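Local coordinates for calcium-binding EF hand family protein (PDB 6YIG) that binds calcium through an EF-hand in this N-terminal EH domain and probably serves as an adaptor of the plant endocytic TPLATE complex, at residues D11-Y16 with S70-T75; R19-G24 with G30-G35. All blocks are in the same frame, centred on the assembly; numbering follows the deposited sequence.

Helix 12-20 takes part in both contacts, one near each of its ends, and the two centres lie about 13 Å apart. Interaction 1 joins its first turns to helix 64-78 across the EH domain, a partly buried and mainly apolar contact about 6 Å from the centre of the chain, with one arginine laid over a phenylalanine ring. Interaction 2 is farther from that centre, about 12 Å, yet locally buried, with Leu22 and Asp23 exposed; there the same helix runs into a calcium-binding loop and meets helix 30-37. Its chemistry is ionic: carboxylates converge on one metal ion. The first contact pairs helices distant in sequence, while the second closes a single helix-loop-helix unit.

Interaction 1 (D11-Y16 with S70-T75)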
loop_
_atom_site.group_PDB
_atom_site.type_symbol
_atom_site.label_atom_id
_atom_site.label_comp_id
_atom_site.label_asym_id
_atom_site.label_seq_id
_atom_site.Cartn_x
_atom_site.Cartn_y
_atom_site.Cartn_z
ATOM N N ASP A 11 12.992 -8.889 -0.193
ATOM C CA ASP A 11 12.236 -7.674 0.109
ATOM C C ASP A 11 10.874 -7.773 -0.564
ATOM O O ASP A 11 10.725 -7.561 -1.773
ATOM C CB ASP A 11 13.028 -6.457 -0.356
ATOM C CG ASP A 11 12.391 -5.148 0.049
ATOM O OD1 ASP A 11 11.174 -5.111 0.287
ATOM O OD2 ASP A 11 13.138 -4.145 0.120
ATOM N N GLN A 12 9.854 -8.072 0.241
ATOM C CA GLN A 12 8.517 -8.291 -0.291
ATOM C C GLN A 12 7.848 -6.987 -0.688
ATOM O O GLN A 12 7.034 -6.980 -1.613
ATOM C CB GLN A 12 7.665 -9.029 0.739
ATOM C CG GLN A 12 6.287 -9.408 0.248
ATOM C CD GLN A 12 6.311 -10.265 -1.006
ATOM O OE1 GLN A 12 5.913 -9.825 -2.090
ATOM N NE2 GLN A 12 6.798 -11.490 -0.871
ATOM N N PHE A 13 8.154 -5.881 -0.000
ATOM C CA PHE A 13 7.625 -4.592 -0.433
ATOM C C PHE A 13 8.113 -4.281 -1.839
ATOM O O PHE A 13 7.329 -3.915 -2.723
ATOM C CB PHE A 13 8.032 -3.471 0.535
ATOM C CG PHE A 13 7.320 -3.514 1.856
ATOM C CD1 PHE A 13 6.100 -2.887 2.029
ATOM C CD2 PHE A 13 7.874 -4.167 2.940
ATOM C CE1 PHE A 13 5.465 -2.908 3.232
ATOM C CE2 PHE A 13 7.227 -4.185 4.158
ATOM C CZ PHE A 13 6.009 -3.572 4.299
ATOM N N GLU A 14 9.418 -4.432 -2.066
ATOM C CA GLU A 14 9.951 -4.174 -3.398
ATOM C C GLU A 14 9.359 -5.126 -4.432
ATOM O O GLU A 14 9.067 -4.723 -5.567
ATOM C CB GLU A 14 11.475 -4.283 -3.377
ATOM C CG GLU A 14 12.086 -4.043 -4.757
ATOM C CD GLU A 14 13.596 -3.978 -4.739
ATOM O OE1 GLU A 14 14.220 -4.606 -3.855
ATOM O OE2 GLU A 14 14.158 -3.301 -5.628
ATOM N N ALA A 15 9.196 -6.406 -4.075
ATOM C CA ALA A 15 8.637 -7.359 -5.020
ATOM C C ALA A 15 7.224 -6.959 -5.416
ATOM O O ALA A 15 6.854 -7.048 -6.588
ATOM C CB ALA A 15 8.648 -8.759 -4.412
ATOM N N TYR A 16 6.427 -6.504 -4.451
ATOM C CA TYR A 16 5.079 -6.053 -4.765
ATOM C C TYR A 16 5.106 -4.802 -5.639
ATOM O O TYR A 16 4.289 -4.656 -6.542
ATOM C CB TYR A 16 4.299 -5.775 -3.480
ATOM C CG TYR A 16 3.703 -6.966 -2.774
ATOM C CD1 TYR A 16 3.229 -8.071 -3.470
ATOM C CD2 TYR A 16 3.566 -6.971 -1.404
ATOM C CE1 TYR A 16 2.638 -9.153 -2.812
ATOM C CE2 TYR A 16 3.000 -8.051 -0.728
ATOM C CZ TYR A 16 2.528 -9.141 -1.441
ATOM O OH TYR A 16 1.949 -10.237 -0.827
ATOM N N SER A 70 1.008 2.437 1.281
ATOM C CA SER A 70 -0.304 1.852 0.986
ATOM C C SER A 70 -0.317 0.363 1.305
ATOM O O SER A 70 -1.347 -0.169 1.723
ATOM C CB SER A 70 -0.713 2.093 -0.468
ATOM O OG SER A 70 -0.076 1.215 -1.392
ATOM N N LEU A 71 0.803 -0.324 1.102
ATOM C CA LEU A 71 0.904 -1.739 1.468
ATOM C C LEU A 71 0.781 -1.923 2.978
ATOM O O LEU A 71 0.119 -2.861 3.454
ATOM C CB LEU A 71 2.239 -2.305 0.968
ATOM C CG LEU A 71 2.352 -2.505 -0.552
ATOM C CD1 LEU A 71 3.823 -2.829 -0.896
ATOM C CD2 LEU A 71 1.397 -3.544 -1.093
ATOM N N ARG A 72 1.418 -1.034 3.755
ATOM C CA ARG A 72 1.323 -1.108 5.206
ATOM C C ARG A 72 -0.107 -0.896 5.670
ATOM O O ARG A 72 -0.586 -1.596 6.563
ATOM C CB ARG A 72 2.248 -0.079 5.863
ATOM C CG ARG A 72 3.709 -0.347 5.645
ATOM C CD ARG A 72 4.614 0.717 6.277
ATOM N NE ARG A 72 6.012 0.342 6.051
ATOM C CZ ARG A 72 6.794 0.863 5.106
ATOM N NH1 ARG A 72 6.380 1.843 4.325
ATOM N NH2 ARG A 72 8.016 0.396 4.952
ATOM N N LEU A 73 -0.794 0.082 5.096
ATOM C CA LEU A 73 -2.186 0.303 5.467
ATOM C C LEU A 73 -3.040 -0.892 5.086
ATOM O O LEU A 73 -3.989 -1.228 5.813
ATOM C CB LEU A 73 -2.684 1.575 4.816
ATOM C CG LEU A 73 -2.074 2.856 5.360
ATOM C CD1 LEU A 73 -2.475 4.051 4.501
ATOM C CD2 LEU A 73 -2.444 3.082 6.819
ATOM N N VAL A 74 -2.757 -1.522 3.939
ATOM C CA VAL A 74 -3.469 -2.742 3.562
ATOM C C VAL A 74 -3.259 -3.842 4.599
ATOM O O VAL A 74 -4.209 -4.526 4.994
ATOM C CB VAL A 74 -3.082 -3.201 2.146
ATOM C CG1 VAL A 74 -3.541 -4.627 1.890
ATOM C CG2 VAL A 74 -3.645 -2.241 1.119
ATOM N N THR A 75 -2.034 -4.033 5.074
ATOM C CA THR A 75 -1.826 -5.017 6.132
ATOM C C THR A 75 -2.664 -4.708 7.363
ATOM O O THR A 75 -3.288 -5.605 7.948
ATOM C CB THR A 75 -0.345 -5.075 6.501
ATOM O OG1 THR A 75 0.354 -5.500 5.337
ATOM C CG2 THR A 75 -0.093 -6.044 7.666
#
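Phe13 and Leu71 carry most of this contact, their side chains running antiparallel alongside one another from the two helices. Leu71 CD1 comes within 3.7 Å of Phe13 CD1, and the same methyl lies 3.9 Å from Tyr16 CB. Its other methyl, CD2, reaches the Tyr16 ring at CD2, 4.1 Å away, so the two methyls of one leucine touch two aromatic residues a helical turn apart. Arg72 also packs on Phe13. Its CG lies 3.9 Å from Phe13 CE1, and the side chain, extended from CG to NE, carries the guanidinium over a face of the ring. This is an off-centre cation-pi contact, with Arg72 CZ 4.8 Å from the ring centroid and the two planes 26° apart.

Farther out, Tyr68 meets the Phe13 ring, Phe36 meets that of Tyr16, and Phe36 and Phe37 pack on Leu71. On one face of the Tyr16 ring, Gln12 OE1 sits over the centre, 3.3 Å above the plane; the phenol OH is hydrogen-bonded to Pro103 O of the C-terminal segment. Asp11 caps the start of helix 12-20: its OD1 accepts from Glu14 N at 3.0 Å, the bond nearly straight at 173° but approaching from above the carboxylate plane. The axes of segments 12-16 and 70-75 run at 109° and come no closer than 11.6 Å, leaving long side chains to bridge them. Such packing of the first helix of one EF-hand against the last helix of the next belongs to the paired EF-hand fold of EH domains.

Interaction 2 (R19-G24 with G30-G35); sequences RADLDG and GAEAVG. With CA (calcium ion), chain B.
Glu32, Ala20 and Leu22 bury the most surface here, where the loop and second helix of a calcium-binding EF-hand come together. Glu32 dominates. Its CG stands anti to the carbonyl carbon (chi1 -75°) and the chain is extended beyond it, which carries the carboxylate from helix 30-37 to the calcium ion. Both oxygens bind: the metal is 2.4 Å from Glu32 OE1 and 2.6 Å from Glu32 OE2, the bidentate grip of the last position of the loop. Asp21 OD1 and Asp23 OD1 each supply one further ligand. The Asp21 and Glu32 side chains reach the metal alongside one another, pointing the same way, whereas Asp23 comes in nearly perpendicular to Glu32; the shared cation probably eases, at least in part, the repulsion between these close carboxylates. Asp25, Arg27 O and a water complete the site.

Second-shell bonds steady the carboxylates. Ser29 N donates to Glu32 OE1, Gly26 N to Asp21 OD2, and Asp23 N makes a weak bond to Glu32 OE2. Leu22, largely at the surface, places its CB 4.0 Å from Glu32 OE2, alongside the carboxylate. Ala20, at the end of helix 12-20, contributes its backbone: its O lies 3.5 Å from Glu32 CB. Beside that contact, one water donates to both Ala20 O and Glu32 O, at 2.8 Å and 2.7 Å, bridging the two helices.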
loop_
_atom_site.group_PDB
_atom_site.type_symbol
_atom_site.label_atom_id
_atom_site.label_comp_id
_atom_site.label_asym_id
_atom_site.label_seq_id
_atom_site.Cartn_x
_atom_site.Cartn_y
_atom_site.Cartn_z
ATOM N N ARG A 19 5.790 -5.858 -9.113
ATOM C CA ARG A 19 4.639 -6.510 -9.728
ATOM C C ARG A 19 3.541 -5.502 -10.076
ATOM O O ARG A 19 2.855 -5.641 -11.092
ATOM C CB ARG A 19 4.051 -7.598 -8.826
ATOM C CG ARG A 19 2.952 -8.450 -9.542
ATOM C CD ARG A 19 3.528 -9.372 -10.640
ATOM N NE ARG A 19 2.492 -9.990 -11.477
ATOM N N ALA A 20 3.347 -4.497 -9.225
ATOM C CA ALA A 20 2.281 -3.534 -9.455
ATOM C C ALA A 20 2.604 -2.572 -10.590
ATOM O O ALA A 20 1.688 -2.056 -11.238
ATOM C CB ALA A 20 2.024 -2.746 -8.169
ATOM N N ASP A 21 3.880 -2.290 -10.827
ATOM C CA ASP A 21 4.301 -1.265 -11.786
ATOM C C ASP A 21 4.358 -1.866 -13.185
ATOM O O ASP A 21 5.413 -2.129 -13.748
ATOM C CB ASP A 21 5.646 -0.681 -11.386
ATOM C CG ASP A 21 6.074 0.426 -12.303
ATOM O OD1 ASP A 21 5.200 0.948 -13.042
ATOM O OD2 ASP A 21 7.298 0.737 -12.315
ATOM N N LEU A 22 3.188 -2.040 -13.784
ATOM C CA LEU A 22 3.102 -2.836 -15.002
ATOM C C LEU A 22 3.897 -2.234 -16.154
ATOM O O LEU A 22 4.351 -2.970 -17.035
ATOM C CB LEU A 22 1.641 -2.998 -15.417
ATOM C CG LEU A 22 0.714 -3.688 -14.411
ATOM C CD1 LEU A 22 -0.688 -3.668 -14.988
ATOM C CD2 LEU A 22 1.172 -5.082 -14.100
ATOM N N ASP A 23 4.039 -0.910 -16.193
ATOM C CA ASP A 23 4.755 -0.278 -17.292
ATOM C C ASP A 23 6.187 0.077 -16.936
ATOM O O ASP A 23 6.904 0.597 -17.795
ATOM C CB ASP A 23 4.034 0.973 -17.828
ATOM C CG ASP A 23 3.821 2.069 -16.795
ATOM O OD1 ASP A 23 4.306 2.000 -15.666
ATOM O OD2 ASP A 23 3.058 3.031 -17.134
ATOM N N GLY A 24 6.629 -0.216 -15.725
ATOM C CA GLY A 24 8.016 0.044 -15.374
ATOM C C GLY A 24 8.424 1.497 -15.302
ATOM O O GLY A 24 9.634 1.789 -15.339
ATOM N N GLY A 30 -3.061 5.184 -10.705
ATOM C CA GLY A 30 -4.363 4.779 -10.178
ATOM C C GLY A 30 -4.829 3.440 -10.725
ATOM O O GLY A 30 -5.288 2.576 -9.981
ATOM N N ALA A 31 -4.734 3.256 -12.047
ATOM C CA ALA A 31 -5.183 2.009 -12.655
ATOM C C ALA A 31 -4.355 0.834 -12.183
ATOM O O ALA A 31 -4.870 -0.278 -11.986
ATOM C CB ALA A 31 -5.117 2.116 -14.180
ATOM N N GLU A 32 -3.049 1.039 -12.064
ATOM C CA GLU A 32 -2.176 -0.016 -11.567
ATOM C C GLU A 32 -2.550 -0.394 -10.142
ATOM O O GLU A 32 -2.514 -1.572 -9.785
ATOM C CB GLU A 32 -0.723 0.444 -11.657
ATOM C CG GLU A 32 -0.162 0.416 -13.081
ATOM C CD GLU A 32 1.192 1.067 -13.237
ATOM O OE1 GLU A 32 1.636 1.785 -12.314
ATOM O OE2 GLU A 32 1.813 0.858 -14.306
ATOM N N ALA A 33 -2.897 0.588 -9.312
ATOM C CA ALA A 33 -3.303 0.300 -7.937
ATOM C C ALA A 33 -4.639 -0.420 -7.894
ATOM O O ALA A 33 -4.817 -1.361 -7.110
ATOM C CB ALA A 33 -3.381 1.582 -7.122
ATOM N N VAL A 34 -5.596 -0.008 -8.728
ATOM C CA VAL A 34 -6.872 -0.703 -8.752
ATOM C C VAL A 34 -6.640 -2.173 -9.070
ATOM O O VAL A 34 -7.156 -3.055 -8.383
ATOM C CB VAL A 34 -7.843 -0.056 -9.755
ATOM C CG1 VAL A 34 -9.028 -1.006 -10.020
ATOM C CG2 VAL A 34 -8.312 1.305 -9.270
ATOM N N GLY A 35 -5.801 -2.455 -10.073
ATOM C CA GLY A 35 -5.631 -3.833 -10.495
ATOM C C GLY A 35 -4.891 -4.653 -9.463
ATOM O O GLY A 35 -5.247 -5.803 -9.197
HETATM CA CA CA B . 3.632 2.530 -13.489
HETATM O O HOH W 1 -0.875 -3.236 -11.184
HETATM O O HOH W 2 2.431 4.476 -14.107
#